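Local coordinates for translation initiation factor eIF2B subunit beta (PDB 5B04), which serves as a component of the eIF2B complex, which catalyses the exchange of GDP for GTP on the gamma subunit of the initiation factor eIF2, at residues 196-201 against 220-225; 200-205 against 228-233; 209-214 against 277-282. All blocks are in the same frame, centred on the assembly; numbering follows the deposited sequence.

Contact 1. Residues 196-201 against 220-225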
ATOM      1  N   ASP C 196      -5.445 -13.328  27.131  1.00 76.45           N
ATOM      2  CA  ASP C 196      -6.476 -13.591  26.131  1.00 74.34           C
ATOM      3  C   ASP C 196      -6.436 -12.604  24.961  1.00 75.07           C
ATOM      4  O   ASP C 196      -7.321 -12.616  24.105  1.00 74.35           O
ATOM      5  CB  ASP C 196      -7.864 -13.581  26.780  1.00 76.73           C
ATOM      6  CG  ASP C 196      -8.043 -12.444  27.764  1.00 84.03           C
ATOM      7  OD1 ASP C 196      -7.523 -11.339  27.505  1.00 81.76           O
ATOM      8  OD2 ASP C 196      -8.706 -12.658  28.801  1.00 84.62           O
ATOM      9  N   ILE C 197      -5.414 -11.756  24.928  1.00 68.18           N
ATOM     10  CA  ILE C 197      -5.186 -10.887  23.777  1.00 58.29           C
ATOM     11  C   ILE C 197      -4.170 -11.531  22.841  1.00 64.54           C
ATOM     12  O   ILE C 197      -4.356 -11.556  21.624  1.00 71.63           O
ATOM     13  CB  ILE C 197      -4.692  -9.483  24.197  1.00 57.98           C
ATOM     14  CG1 ILE C 197      -5.880  -8.576  24.522  1.00 56.67           C
ATOM     15  CG2 ILE C 197      -3.857  -8.843  23.097  1.00 52.08           C
ATOM     16  CD1 ILE C 197      -5.494  -7.140  24.815  1.00 49.37           C
ATOM     17  N   GLU C 198      -3.105 -12.072  23.427  1.00 60.21           N
ATOM     18  CA  GLU C 198      -2.013 -12.667  22.668  1.00 68.68           C
ATOM     19  C   GLU C 198      -2.463 -13.859  21.823  1.00 76.40           C
ATOM     20  O   GLU C 198      -1.835 -14.182  20.816  1.00 83.48           O
ATOM     21  CB  GLU C 198      -0.890 -13.100  23.614  1.00 62.89           C
ATOM     22  CG  GLU C 198      -1.283 -14.200  24.586  1.00 65.29           C
ATOM     23  CD  GLU C 198      -0.211 -14.478  25.621  1.00 79.78           C
ATOM     24  OE1 GLU C 198       0.886 -13.890  25.516  1.00 71.12           O
ATOM     25  OE2 GLU C 198      -0.465 -15.283  26.542  1.00 79.56           O
ATOM     26  N   VAL C 199      -3.553 -14.503  22.228  1.00 66.65           N
ATOM     27  CA  VAL C 199      -4.045 -15.686  21.531  1.00 64.89           C
ATOM     28  C   VAL C 199      -4.679 -15.340  20.187  1.00 70.48           C
ATOM     29  O   VAL C 199      -4.889 -16.216  19.347  1.00 74.15           O
ATOM     30  CB  VAL C 199      -5.072 -16.454  22.382  1.00 59.79           C
ATOM     31  CG1 VAL C 199      -4.437 -16.922  23.682  1.00 83.63           C
ATOM     32  CG2 VAL C 199      -6.289 -15.585  22.659  1.00 58.70           C
ATOM     33  N   GLN C 200      -4.979 -14.061  19.985  1.00 64.70           N
ATOM     34  CA  GLN C 200      -5.590 -13.607  18.742  1.00 60.28           C
ATOM     35  C   GLN C 200      -4.532 -13.331  17.681  1.00 67.95           C
ATOM     36  O   GLN C 200      -4.851 -12.932  16.561  1.00 71.56           O
ATOM     37  CB  GLN C 200      -6.429 -12.352  18.987  1.00 63.70           C
ATOM     38  CG  GLN C 200      -7.407 -12.478  20.143  1.00 62.71           C
ATOM     39  CD  GLN C 200      -8.122 -11.177  20.446  1.00 68.20           C
ATOM     40  OE1 GLN C 200      -8.775 -10.597  19.580  1.00 66.60           O
ATOM     41  NE2 GLN C 200      -7.997 -10.710  21.683  1.00 71.24           N
ATOM     42  N   SER C 201      -3.271 -13.550  18.041  1.00 63.34           N
ATOM     43  CA  SER C 201      -2.156 -13.288  17.138  1.00 71.24           C
ATOM     44  C   SER C 201      -2.091 -14.297  16.000  1.00 70.41           C
ATOM     45  O   SER C 201      -1.522 -14.020  14.946  1.00 80.45           O
ATOM     46  CB  SER C 201      -0.837 -13.291  17.909  1.00 59.72           C
ATOM     47  OG  SER C 201      -0.604 -14.550  18.515  1.00 72.69           O
ATOM     48  N   VAL C 220       1.655  -5.656  23.198  1.00 60.20           N
ATOM     49  CA  VAL C 220       2.153  -5.957  21.860  1.00 58.95           C
ATOM     50  C   VAL C 220       3.225  -7.042  21.910  1.00 57.56           C
ATOM     51  O   VAL C 220       3.226  -7.962  21.092  1.00 58.38           O
ATOM     52  CB  VAL C 220       2.725  -4.697  21.174  1.00 55.98           C
ATOM     53  CG1 VAL C 220       3.524  -5.071  19.934  1.00 54.83           C
ATOM     54  CG2 VAL C 220       1.605  -3.730  20.822  1.00 51.81           C
ATOM     55  N   GLU C 221       4.127  -6.933  22.880  1.00 57.21           N
ATOM     56  CA  GLU C 221       5.196  -7.912  23.045  1.00 48.47           C
ATOM     57  C   GLU C 221       4.631  -9.312  23.267  1.00 57.53           C
ATOM     58  O   GLU C 221       5.109 -10.281  22.681  1.00 65.84           O
ATOM     59  CB  GLU C 221       6.110  -7.523  24.207  1.00 50.36           C
ATOM     60  CG  GLU C 221       7.291  -8.460  24.404  1.00 53.49           C
ATOM     61  CD  GLU C 221       8.190  -8.037  25.548  1.00 67.10           C
ATOM     62  OE1 GLU C 221       8.059  -6.885  26.016  1.00 63.68           O
ATOM     63  OE2 GLU C 221       9.030  -8.856  25.981  1.00 54.85           O
ATOM     64  N   ALA C 222       3.605  -9.408  24.107  1.00 57.94           N
ATOM     65  CA  ALA C 222       2.936 -10.680  24.357  1.00 57.58           C
ATOM     66  C   ALA C 222       2.291 -11.203  23.078  1.00 58.79           C
ATOM     67  O   ALA C 222       2.383 -12.389  22.760  1.00 63.85           O
ATOM     68  CB  ALA C 222       1.895 -10.528  25.455  1.00 54.38           C
ATOM     69  N   PHE C 223       1.639 -10.297  22.357  1.00 59.92           N
ATOM     70  CA  PHE C 223       0.990 -10.595  21.085  1.00 47.65           C
ATOM     71  C   PHE C 223       1.973 -11.223  20.100  1.00 67.28           C
ATOM     72  O   PHE C 223       1.675 -12.234  19.466  1.00 59.62           O
ATOM     73  CB  PHE C 223       0.391  -9.311  20.504  1.00 40.07           C
ATOM     74  CG  PHE C 223      -0.589  -9.531  19.386  1.00 48.70           C
ATOM     75  CD1 PHE C 223      -1.908  -9.855  19.657  1.00 54.09           C
ATOM     76  CD2 PHE C 223      -0.200  -9.376  18.066  1.00 47.05           C
ATOM     77  CE1 PHE C 223      -2.816 -10.041  18.631  1.00 56.60           C
ATOM     78  CE2 PHE C 223      -1.103  -9.561  17.036  1.00 48.01           C
ATOM     79  CZ  PHE C 223      -2.412  -9.890  17.319  1.00 50.51           C
ATOM     80  N   LEU C 224       3.154 -10.624  19.993  1.00 60.48           N
ATOM     81  CA  LEU C 224       4.179 -11.094  19.066  1.00 50.82           C
ATOM     82  C   LEU C 224       4.762 -12.442  19.481  1.00 62.12           C
ATOM     83  O   LEU C 224       4.887 -13.351  18.660  1.00 71.43           O
ATOM     84  CB  LEU C 224       5.303 -10.062  18.951  1.00 56.67           C
ATOM     85  CG  LEU C 224       4.938  -8.697  18.364  1.00 62.29           C
ATOM     86  CD1 LEU C 224       6.127  -7.752  18.431  1.00 53.22           C
ATOM     87  CD2 LEU C 224       4.449  -8.841  16.933  1.00 58.17           C
ATOM     88  N   ARG C 225       5.116 -12.565  20.756  1.00 60.89           N
ATOM     89  CA  ARG C 225       5.790 -13.761  21.252  1.00 49.41           C
ATOM     90  C   ARG C 225       4.878 -14.984  21.273  1.00 54.41           C
ATOM     91  O   ARG C 225       5.354 -16.117  21.205  1.00 49.76           O
ATOM     92  CB  ARG C 225       6.357 -13.506  22.650  1.00 46.28           C
ATOM     93  CG  ARG C 225       7.411 -12.409  22.689  1.00 50.54           C
ATOM     94  CD  ARG C 225       7.815 -12.064  24.112  1.00 61.18           C
ATOM     95  NE  ARG C 225       8.584 -13.132  24.742  1.00 69.86           N
ATOM     96  CZ  ARG C 225       9.101 -13.058  25.964  1.00 71.84           C
ATOM     97  NH1 ARG C 225       8.927 -11.962  26.691  1.00 72.14           N
ATOM     98  NH2 ARG C 225       9.788 -14.076  26.459  1.00 97.09           N
TER

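Contact 2. Residues 200-205 against 228-233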
ATOM      1  N   GLN C 200      -4.979 -14.061  19.985  1.00 64.70           N
ATOM      2  CA  GLN C 200      -5.590 -13.607  18.742  1.00 60.28           C
ATOM      3  C   GLN C 200      -4.532 -13.331  17.681  1.00 67.95           C
ATOM      4  O   GLN C 200      -4.851 -12.932  16.561  1.00 71.56           O
ATOM      5  CB  GLN C 200      -6.429 -12.352  18.987  1.00 63.70           C
ATOM      6  CG  GLN C 200      -7.407 -12.478  20.143  1.00 62.71           C
ATOM      7  CD  GLN C 200      -8.122 -11.177  20.446  1.00 68.20           C
ATOM      8  OE1 GLN C 200      -8.775 -10.597  19.580  1.00 66.60           O
ATOM      9  NE2 GLN C 200      -7.997 -10.710  21.683  1.00 71.24           N
ATOM     10  N   SER C 201      -3.271 -13.550  18.041  1.00 63.34           N
ATOM     11  CA  SER C 201      -2.156 -13.288  17.138  1.00 71.24           C
ATOM     12  C   SER C 201      -2.091 -14.297  16.000  1.00 70.41           C
ATOM     13  O   SER C 201      -1.522 -14.020  14.946  1.00 80.45           O
ATOM     14  CB  SER C 201      -0.837 -13.291  17.909  1.00 59.72           C
ATOM     15  OG  SER C 201      -0.604 -14.550  18.515  1.00 72.69           O
ATOM     16  N   MET C 202      -2.681 -15.468  16.216  1.00 70.97           N
ATOM     17  CA  MET C 202      -2.666 -16.527  15.215  1.00 67.64           C
ATOM     18  C   MET C 202      -3.602 -16.221  14.047  1.00 71.92           C
ATOM     19  O   MET C 202      -3.663 -16.980  13.079  1.00 84.24           O
ATOM     20  CB  MET C 202      -3.044 -17.865  15.852  1.00 63.70           C
ATOM     21  CG  MET C 202      -2.026 -18.382  16.856  1.00 59.19           C
ATOM     22  SD  MET C 202      -0.409 -18.676  16.113  1.00 67.08           S
ATOM     23  CE  MET C 202       0.448 -19.482  17.464  1.00 71.62           C
ATOM     24  N   ASP C 203      -4.326 -15.110  14.139  1.00 64.47           N
ATOM     25  CA  ASP C 203      -5.249 -14.712  13.082  1.00 68.80           C
ATOM     26  C   ASP C 203      -4.727 -13.521  12.284  1.00 67.28           C
ATOM     27  O   ASP C 203      -5.313 -13.141  11.272  1.00 63.48           O
ATOM     28  CB  ASP C 203      -6.622 -14.375  13.670  1.00 76.70           C
ATOM     29  CG  ASP C 203      -7.300 -15.576  14.295  1.00 90.13           C
ATOM     30  OD1 ASP C 203      -6.983 -16.714  13.893  1.00107.24           O
ATOM     31  OD2 ASP C 203      -8.153 -15.382  15.187  1.00 97.29           O
ATOM     32  N   HIS C 204      -3.624 -12.933  12.739  1.00 73.59           N
ATOM     33  CA  HIS C 204      -3.103 -11.722  12.111  1.00 69.72           C
ATOM     34  C   HIS C 204      -1.590 -11.765  11.919  1.00 69.42           C
ATOM     35  O   HIS C 204      -1.043 -11.031  11.094  1.00 89.79           O
ATOM     36  CB  HIS C 204      -3.499 -10.497  12.936  1.00 56.74           C
ATOM     37  CG  HIS C 204      -4.973 -10.381  13.166  1.00 41.85           C
ATOM     38  ND1 HIS C 204      -5.863 -10.093  12.154  1.00 63.57           N
ATOM     39  CD2 HIS C 204      -5.715 -10.528  14.288  1.00 46.96           C
ATOM     40  CE1 HIS C 204      -7.089 -10.062  12.645  1.00 61.92           C
ATOM     41  NE2 HIS C 204      -7.028 -10.321  13.938  1.00 51.96           N
ATOM     42  N   LEU C 205      -0.916 -12.618  12.681  1.00 60.79           N
ATOM     43  CA  LEU C 205       0.516 -12.829  12.500  1.00 63.28           C
ATOM     44  C   LEU C 205       0.780 -14.158  11.805  1.00 82.64           C
ATOM     45  O   LEU C 205       0.423 -15.218  12.316  1.00 83.49           O
ATOM     46  CB  LEU C 205       1.250 -12.789  13.841  1.00 59.17           C
ATOM     47  CG  LEU C 205       1.395 -11.419  14.502  1.00 66.37           C
ATOM     48  CD1 LEU C 205       2.287 -11.514  15.728  1.00 73.25           C
ATOM     49  CD2 LEU C 205       1.944 -10.410  13.512  1.00 66.38           C
ATOM     50  N   ALA C 228       5.013 -16.263  17.971  1.00 66.98           N
ATOM     51  CA  ALA C 228       6.409 -16.557  17.664  1.00 58.85           C
ATOM     52  C   ALA C 228       6.806 -17.993  17.991  1.00 65.20           C
ATOM     53  O   ALA C 228       7.765 -18.517  17.425  1.00 78.27           O
ATOM     54  CB  ALA C 228       7.314 -15.593  18.404  1.00 59.39           C
ATOM     55  N   LYS C 229       6.079 -18.622  18.909  1.00 76.85           N
ATOM     56  CA  LYS C 229       6.394 -19.986  19.322  1.00 73.18           C
ATOM     57  C   LYS C 229       6.227 -20.971  18.173  1.00 79.42           C
ATOM     58  O   LYS C 229       7.022 -21.898  18.019  1.00 93.56           O
ATOM     59  CB  LYS C 229       5.511 -20.415  20.493  1.00 75.26           C
ATOM     60  CG  LYS C 229       5.791 -19.694  21.803  1.00 79.11           C
ATOM     61  CD  LYS C 229       4.623 -19.843  22.773  1.00 88.29           C
ATOM     62  CE  LYS C 229       3.312 -20.107  22.037  1.00 86.62           C
ATOM     63  NZ  LYS C 229       2.130 -20.069  22.938  1.00 86.17           N
ATOM     64  N   LYS C 230       5.191 -20.765  17.367  1.00 77.15           N
ATOM     65  CA  LYS C 230       4.879 -21.685  16.281  1.00 78.45           C
ATOM     66  C   LYS C 230       5.231 -21.106  14.915  1.00 73.31           C
ATOM     67  O   LYS C 230       5.475 -21.847  13.964  1.00 81.15           O
ATOM     68  CB  LYS C 230       3.396 -22.064  16.321  1.00 71.64           C
ATOM     69  CG  LYS C 230       3.000 -22.883  17.542  1.00100.56           C
ATOM     70  CD  LYS C 230       1.504 -23.159  17.568  1.00112.84           C
ATOM     71  CE  LYS C 230       1.120 -24.008  18.771  1.00113.75           C
ATOM     72  NZ  LYS C 230      -0.349 -24.238  18.846  1.00124.36           N
ATOM     73  N   ARG C 231       5.261 -19.780  14.820  1.00 70.10           N
ATOM     74  CA  ARG C 231       5.509 -19.117  13.544  1.00 62.79           C
ATOM     75  C   ARG C 231       6.699 -18.167  13.604  1.00 71.26           C
ATOM     76  O   ARG C 231       6.819 -17.361  14.526  1.00 78.70           O
ATOM     77  CB  ARG C 231       4.260 -18.359  13.094  1.00 43.30           C
ATOM     78  CG  ARG C 231       3.027 -19.236  12.991  1.00 57.76           C
ATOM     79  CD  ARG C 231       1.801 -18.435  12.602  1.00 57.08           C
ATOM     80  NE  ARG C 231       0.601 -19.264  12.593  1.00 49.61           N
ATOM     81  CZ  ARG C 231      -0.625 -18.804  12.367  1.00 56.84           C
ATOM     82  NH1 ARG C 231      -0.816 -17.514  12.128  1.00 67.43           N
ATOM     83  NH2 ARG C 231      -1.659 -19.634  12.379  1.00 65.98           N
ATOM     84  N   LYS C 232       7.576 -18.267  12.610  1.00 69.47           N
ATOM     85  CA  LYS C 232       8.752 -17.410  12.543  1.00 88.02           C
ATOM     86  C   LYS C 232       8.552 -16.283  11.536  1.00 86.91           C
ATOM     87  O   LYS C 232       8.367 -16.523  10.342  1.00 78.84           O
ATOM     88  CB  LYS C 232       9.994 -18.229  12.189  1.00 76.01           C
ATOM     89  CG  LYS C 232      10.217 -19.425  13.100  1.00 89.10           C
ATOM     90  CD  LYS C 232      11.664 -19.512  13.558  1.00 96.44           C
ATOM     91  CE  LYS C 232      11.752 -19.953  15.011  1.00 89.89           C
ATOM     92  NZ  LYS C 232      13.161 -20.095  15.470  1.00 83.13           N
ATOM     93  N   PHE C 233       8.587 -15.051  12.032  1.00 80.62           N
ATOM     94  CA  PHE C 233       8.389 -13.874  11.198  1.00 55.19           C
ATOM     95  C   PHE C 233       9.398 -12.789  11.557  1.00 54.82           C
ATOM     96  O   PHE C 233      10.364 -13.045  12.275  1.00 62.15           O
ATOM     97  CB  PHE C 233       6.958 -13.347  11.343  1.00 47.01           C
ATOM     98  CG  PHE C 233       6.518 -13.171  12.770  1.00 59.48           C
ATOM     99  CD1 PHE C 233       5.926 -14.215  13.462  1.00 61.95           C
ATOM    100  CD2 PHE C 233       6.691 -11.959  13.418  1.00 56.23           C
ATOM    101  CE1 PHE C 233       5.520 -14.056  14.773  1.00 61.62           C
ATOM    102  CE2 PHE C 233       6.286 -11.793  14.729  1.00 62.65           C
ATOM    103  CZ  PHE C 233       5.699 -12.843  15.408  1.00 70.30           C
TER

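Contact 3. Residues 209-214 against 277-282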
ATOM      1  N   GLU C 209       5.974 -12.740   7.321  1.00 75.09           N
ATOM      2  CA  GLU C 209       5.448 -11.382   7.250  1.00 69.55           C
ATOM      3  C   GLU C 209       6.399 -10.424   7.957  1.00 69.32           C
ATOM      4  O   GLU C 209       7.212 -10.843   8.781  1.00 63.49           O
ATOM      5  CB  GLU C 209       4.050 -11.295   7.873  1.00 59.57           C
ATOM      6  CG  GLU C 209       2.922 -11.763   6.967  1.00 79.80           C
ATOM      7  CD  GLU C 209       1.553 -11.361   7.489  1.00105.22           C
ATOM      8  OE1 GLU C 209       1.431 -11.103   8.706  1.00 89.87           O
ATOM      9  OE2 GLU C 209       0.600 -11.299   6.683  1.00113.24           O
ATOM     10  N   ILE C 210       6.303  -9.141   7.627  1.00 60.56           N
ATOM     11  CA  ILE C 210       7.113  -8.125   8.287  1.00 51.56           C
ATOM     12  C   ILE C 210       6.226  -7.161   9.067  1.00 58.25           C
ATOM     13  O   ILE C 210       5.337  -6.523   8.502  1.00 55.94           O
ATOM     14  CB  ILE C 210       7.971  -7.337   7.282  1.00 51.25           C
ATOM     15  CG1 ILE C 210       9.043  -8.245   6.680  1.00 39.42           C
ATOM     16  CG2 ILE C 210       8.617  -6.138   7.958  1.00 49.33           C
ATOM     17  CD1 ILE C 210      10.024  -7.521   5.784  1.00 46.83           C
ATOM     18  N   ILE C 211       6.475  -7.063  10.369  1.00 48.40           N
ATOM     19  CA  ILE C 211       5.647  -6.247  11.248  1.00 51.95           C
ATOM     20  C   ILE C 211       6.399  -5.034  11.783  1.00 53.40           C
ATOM     21  O   ILE C 211       7.486  -5.165  12.343  1.00 57.37           O
ATOM     22  CB  ILE C 211       5.124  -7.068  12.439  1.00 52.44           C
ATOM     23  CG1 ILE C 211       4.447  -8.347  11.944  1.00 44.64           C
ATOM     24  CG2 ILE C 211       4.170  -6.238  13.283  1.00 52.59           C
ATOM     25  CD1 ILE C 211       3.308  -8.099  10.981  1.00 64.64           C
ATOM     26  N   LEU C 212       5.815  -3.854  11.605  1.00 51.40           N
ATOM     27  CA  LEU C 212       6.389  -2.637  12.161  1.00 50.93           C
ATOM     28  C   LEU C 212       5.706  -2.267  13.469  1.00 48.27           C
ATOM     29  O   LEU C 212       4.480  -2.181  13.542  1.00 42.01           O
ATOM     30  CB  LEU C 212       6.279  -1.475  11.174  1.00 43.11           C
ATOM     31  CG  LEU C 212       6.733  -0.122  11.729  1.00 45.20           C
ATOM     32  CD1 LEU C 212       8.214  -0.154  12.077  1.00 37.81           C
ATOM     33  CD2 LEU C 212       6.432   1.003  10.753  1.00 58.38           C
ATOM     34  N   THR C 213       6.510  -2.055  14.504  1.00 40.49           N
ATOM     35  CA  THR C 213       5.998  -1.588  15.782  1.00 52.61           C
ATOM     36  C   THR C 213       6.897  -0.475  16.304  1.00 60.21           C
ATOM     37  O   THR C 213       8.014  -0.292  15.819  1.00 50.17           O
ATOM     38  CB  THR C 213       5.914  -2.723  16.818  1.00 49.29           C
ATOM     39  OG1 THR C 213       5.165  -2.280  17.956  1.00 60.01           O
ATOM     40  CG2 THR C 213       7.305  -3.151  17.260  1.00 53.65           C
ATOM     41  N   GLN C 214       6.406   0.271  17.286  1.00 57.15           N
ATOM     42  CA  GLN C 214       7.177   1.369  17.847  1.00 51.61           C
ATOM     43  C   GLN C 214       7.098   1.378  19.368  1.00 46.46           C
ATOM     44  O   GLN C 214       6.074   1.015  19.947  1.00 51.88           O
ATOM     45  CB  GLN C 214       6.691   2.707  17.292  1.00 47.54           C
ATOM     46  CG  GLN C 214       7.651   3.855  17.539  1.00 54.56           C
ATOM     47  CD  GLN C 214       6.981   5.205  17.431  1.00 55.16           C
ATOM     48  OE1 GLN C 214       7.558   6.156  16.906  1.00 49.97           O
ATOM     49  NE2 GLN C 214       5.758   5.297  17.939  1.00 50.86           N
ATOM     50  N   VAL C 277       6.666  -3.425   4.618  1.00 41.37           N
ATOM     51  CA  VAL C 277       5.955  -3.779   5.841  1.00 48.06           C
ATOM     52  C   VAL C 277       4.521  -4.199   5.542  1.00 47.49           C
ATOM     53  O   VAL C 277       3.792  -3.494   4.842  1.00 43.26           O
ATOM     54  CB  VAL C 277       5.935  -2.612   6.849  1.00 43.62           C
ATOM     55  CG1 VAL C 277       5.108  -2.981   8.072  1.00 50.06           C
ATOM     56  CG2 VAL C 277       7.347  -2.233   7.257  1.00 41.06           C
ATOM     57  N   ASN C 278       4.122  -5.348   6.079  1.00 47.68           N
ATOM     58  CA  ASN C 278       2.769  -5.857   5.892  1.00 45.20           C
ATOM     59  C   ASN C 278       1.768  -5.212   6.842  1.00 43.18           C
ATOM     60  O   ASN C 278       0.687  -4.792   6.428  1.00 51.51           O
ATOM     61  CB  ASN C 278       2.741  -7.375   6.076  1.00 59.11           C
ATOM     62  CG  ASN C 278       3.525  -8.107   5.007  1.00 67.67           C
ATOM     63  OD1 ASN C 278       4.556  -8.718   5.286  1.00 59.22           O
ATOM     64  ND2 ASN C 278       3.035  -8.054   3.774  1.00 70.70           N
ATOM     65  N   LYS C 279       2.131  -5.141   8.118  1.00 55.71           N
ATOM     66  CA  LYS C 279       1.217  -4.657   9.146  1.00 48.47           C
ATOM     67  C   LYS C 279       1.911  -3.779  10.181  1.00 52.73           C
ATOM     68  O   LYS C 279       3.066  -4.014  10.539  1.00 57.34           O
ATOM     69  CB  LYS C 279       0.544  -5.837   9.855  1.00 54.16           C
ATOM     70  CG  LYS C 279      -0.436  -6.616   8.995  1.00 80.86           C
ATOM     71  CD  LYS C 279      -0.772  -7.959   9.621  1.00 64.64           C
ATOM     72  CE  LYS C 279      -1.846  -8.682   8.825  1.00 88.71           C
ATOM     73  NZ  LYS C 279      -1.531  -8.719   7.370  1.00 84.02           N
ATOM     74  N   VAL C 280       1.193  -2.768  10.657  1.00 48.54           N
ATOM     75  CA  VAL C 280       1.645  -1.967  11.787  1.00 49.11           C
ATOM     76  C   VAL C 280       0.896  -2.394  13.042  1.00 49.14           C
ATOM     77  O   VAL C 280      -0.336  -2.409  13.065  1.00 61.83           O
ATOM     78  CB  VAL C 280       1.436  -0.457  11.546  1.00 56.09           C
ATOM     79  CG1 VAL C 280       1.333   0.292  12.867  1.00 54.45           C
ATOM     80  CG2 VAL C 280       2.560   0.105  10.699  1.00 39.65           C
ATOM     81  N   ILE C 281       1.642  -2.756  14.079  1.00 47.19           N
ATOM     82  CA  ILE C 281       1.036  -3.137  15.348  1.00 52.63           C
ATOM     83  C   ILE C 281       1.499  -2.200  16.456  1.00 52.79           C
ATOM     84  O   ILE C 281       2.670  -2.199  16.839  1.00 40.64           O
ATOM     85  CB  ILE C 281       1.368  -4.591  15.721  1.00 47.39           C
ATOM     86  CG1 ILE C 281       0.754  -5.547  14.696  1.00 57.22           C
ATOM     87  CG2 ILE C 281       0.857  -4.911  17.115  1.00 56.83           C
ATOM     88  CD1 ILE C 281       0.979  -7.009  15.009  1.00 56.12           C
ATOM     89  N   LEU C 282       0.571  -1.397  16.963  1.00 39.37           N
ATOM     90  CA  LEU C 282       0.897  -0.393  17.965  1.00 42.88           C
ATOM     91  C   LEU C 282       0.185  -0.634  19.287  1.00 56.22           C
ATOM     92  O   LEU C 282      -0.943  -1.125  19.322  1.00 46.83           O
ATOM     93  CB  LEU C 282       0.544   1.005  17.455  1.00 44.09           C
ATOM     94  CG  LEU C 282       1.368   1.577  16.304  1.00 42.69           C
ATOM     95  CD1 LEU C 282       0.956   3.013  16.029  1.00 44.77           C
ATOM     96  CD2 LEU C 282       2.853   1.490  16.613  1.00 56.72           C
TER

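Contact 1. Residues 196-201 against 220-225
The carbonyl oxygen of E198 is gripped twice by S201: the S201 hydroxyl OG reaches E198 O at 2.6 Å, nearly along the C=O axis, and S201 N bonds to the same oxygen in the 3-10 turn. Set between its N and carbonyl carbon (chi1 61°), OG turns back into the turn, while CB lies over the middle of the F223 ring. This is a CH-pi contact, with S201 CB 3.7 Å from the ring centroid and only 6° off the normal. I197 O approaches the same ring at its edge, 3.6 Å from F223 CD1, and I197 CG2 touches that carbon from a side chain that crosses the phenyl at about a right angle. The backbones come closest where E198 CA and F223 CA lie 4.0 Å apart; E198 CB rests 3.5 Å from A222 O as its carboxylate OE1 passes beside the A222 methyl. Q200 turns away, its NE2 bonding to D196 O and to T374 O. F223 also packs on I373 of strand 371-374 and on L205, so the ring lies between turn and sheet. The contact sets the 3-10 turn after helix 193-197 against helix 218-228 of a Rossmann-like alpha/beta domain.

Contact 2. Residues 200-205 against 228-233
Hydrogen bonds converge on the guanidinium of R231, which reaches across to two carbonyls of 200-205. NH1 donates to L205 O at 2.6 Å and to M202 O at 3.0 Å, bridging M202 in the 3-10 segment and L205 in the loop after it. The two acceptors are met differently. L205 O lies near the guanidinium plane, at its edge, and faces a donor tilted 23° from the carbonyl plane. M202 O is tilted out of the guanidinium plane, and its own carbonyl is approached from above, 47° out of plane, rather than on a lone pair. NH2 adds only a weak bond to M202 O. R231 is extended from CG to NE, which carries the charged group clear of its own loop to the opposing carbonyls.

Sulfur packing covers one face of that group: M202 SD sits over the centre of the guanidinium, 3.7 Å above its plane. A bend at chi2 (-61°) folds the thioether over R231, and M202 CE then goes on to K230 CD at 3.8 Å, crossing the lysine chain at about a right angle.

L205 also makes an apolar contact: its CD1 meets F233 CZ at 3.7 Å, obliquely to the ring, and both residues are buried.

The loop 200-205 runs from helix 193-197 to strand 210-214, while the loop 228-233 links helix 218-228 to strand 234-238. L205 packs on L224 and A227 of helix 218-228. H204 touches I385 and R231 touches K118, both of the neighbouring delta subunit. The contact therefore joins two loops at the end of helix 218-228, beside the start of strands 210-214 and 234-238.

Contact 3. Residues 209-214 against 277-282
E209 runs from CB to its carboxylate along N278 and K279. Its CB lies 3.7 Å from N278 OD1, and CG stays beside the same amide, whose plane is stacked on that of the carboxylate at 20°. With CG anti to the carbonyl carbon (chi1 -80°) and the chain extended beyond it, the carboxylate is carried to K279: OE1 lies alongside K279 CD, and OE2 forms a salt bridge to K279 NZ at 3.4 Å, its hydrogen bond weak. The stronger partner of OE2 is R276 of the second copy of this protein, so this acid joins the strand entrance to a subunit interface; the two positive partners would be expected to favour its charged form.

N278 OD1 also accepts from I210 N at 3.0 Å, in the carbonyl plane on a lone pair, while N278 N donates back to I210 O. This exchange pairs N278, just ahead of strand 279-282, with the start of strand 210-214.

Regular parallel pairing follows. L212 N bonds to K279 O at 3.0 Å, and I281 N to L212 O at 2.9 Å. Further along, the T213 hydroxyl OG1 donates to I281 O at 2.7 Å; a chi1 of -169° sets OG1 opposite the backbone N and directs it to the neighbouring strand.

The two faces of the sheet pack separately. I211 CG2 meets I281 CD1 at 3.7 Å, and I281 also touches V220 and F223 of helix 218-228. On the other face L212 and V280 lie side by side, pointing the same way, against V302 of helix 299-308. Strands 210-214 and 279-282 are parallel neighbours although strands 234-238 and 261-265 come between them in the chain; such a sheet order, with helices on both faces, is characteristic of a Rossmann-like fold.

How the contacts relate
Contact 3 is the buried one, formed by adjacent strands inside the parallel part of the mixed sheet and dominated by backbone bonds and aliphatic side chains. Contacts 1 and 2 are partly buried and involve helix 218-228 and its exit loop. They share the turn at Q200 and S201, but contact 1 relies on an aromatic ring, contact 2 on a cationic guanidinium beside the delta subunit. L224 O of contact 1 packs on F233 of contact 2, V220 of contact 1 rests on T213 of contact 3, and L205 of contact 2 reaches I211 of contact 3. The charged pair of contact 3, E209 and K279, lies beside H204 O of contact 2.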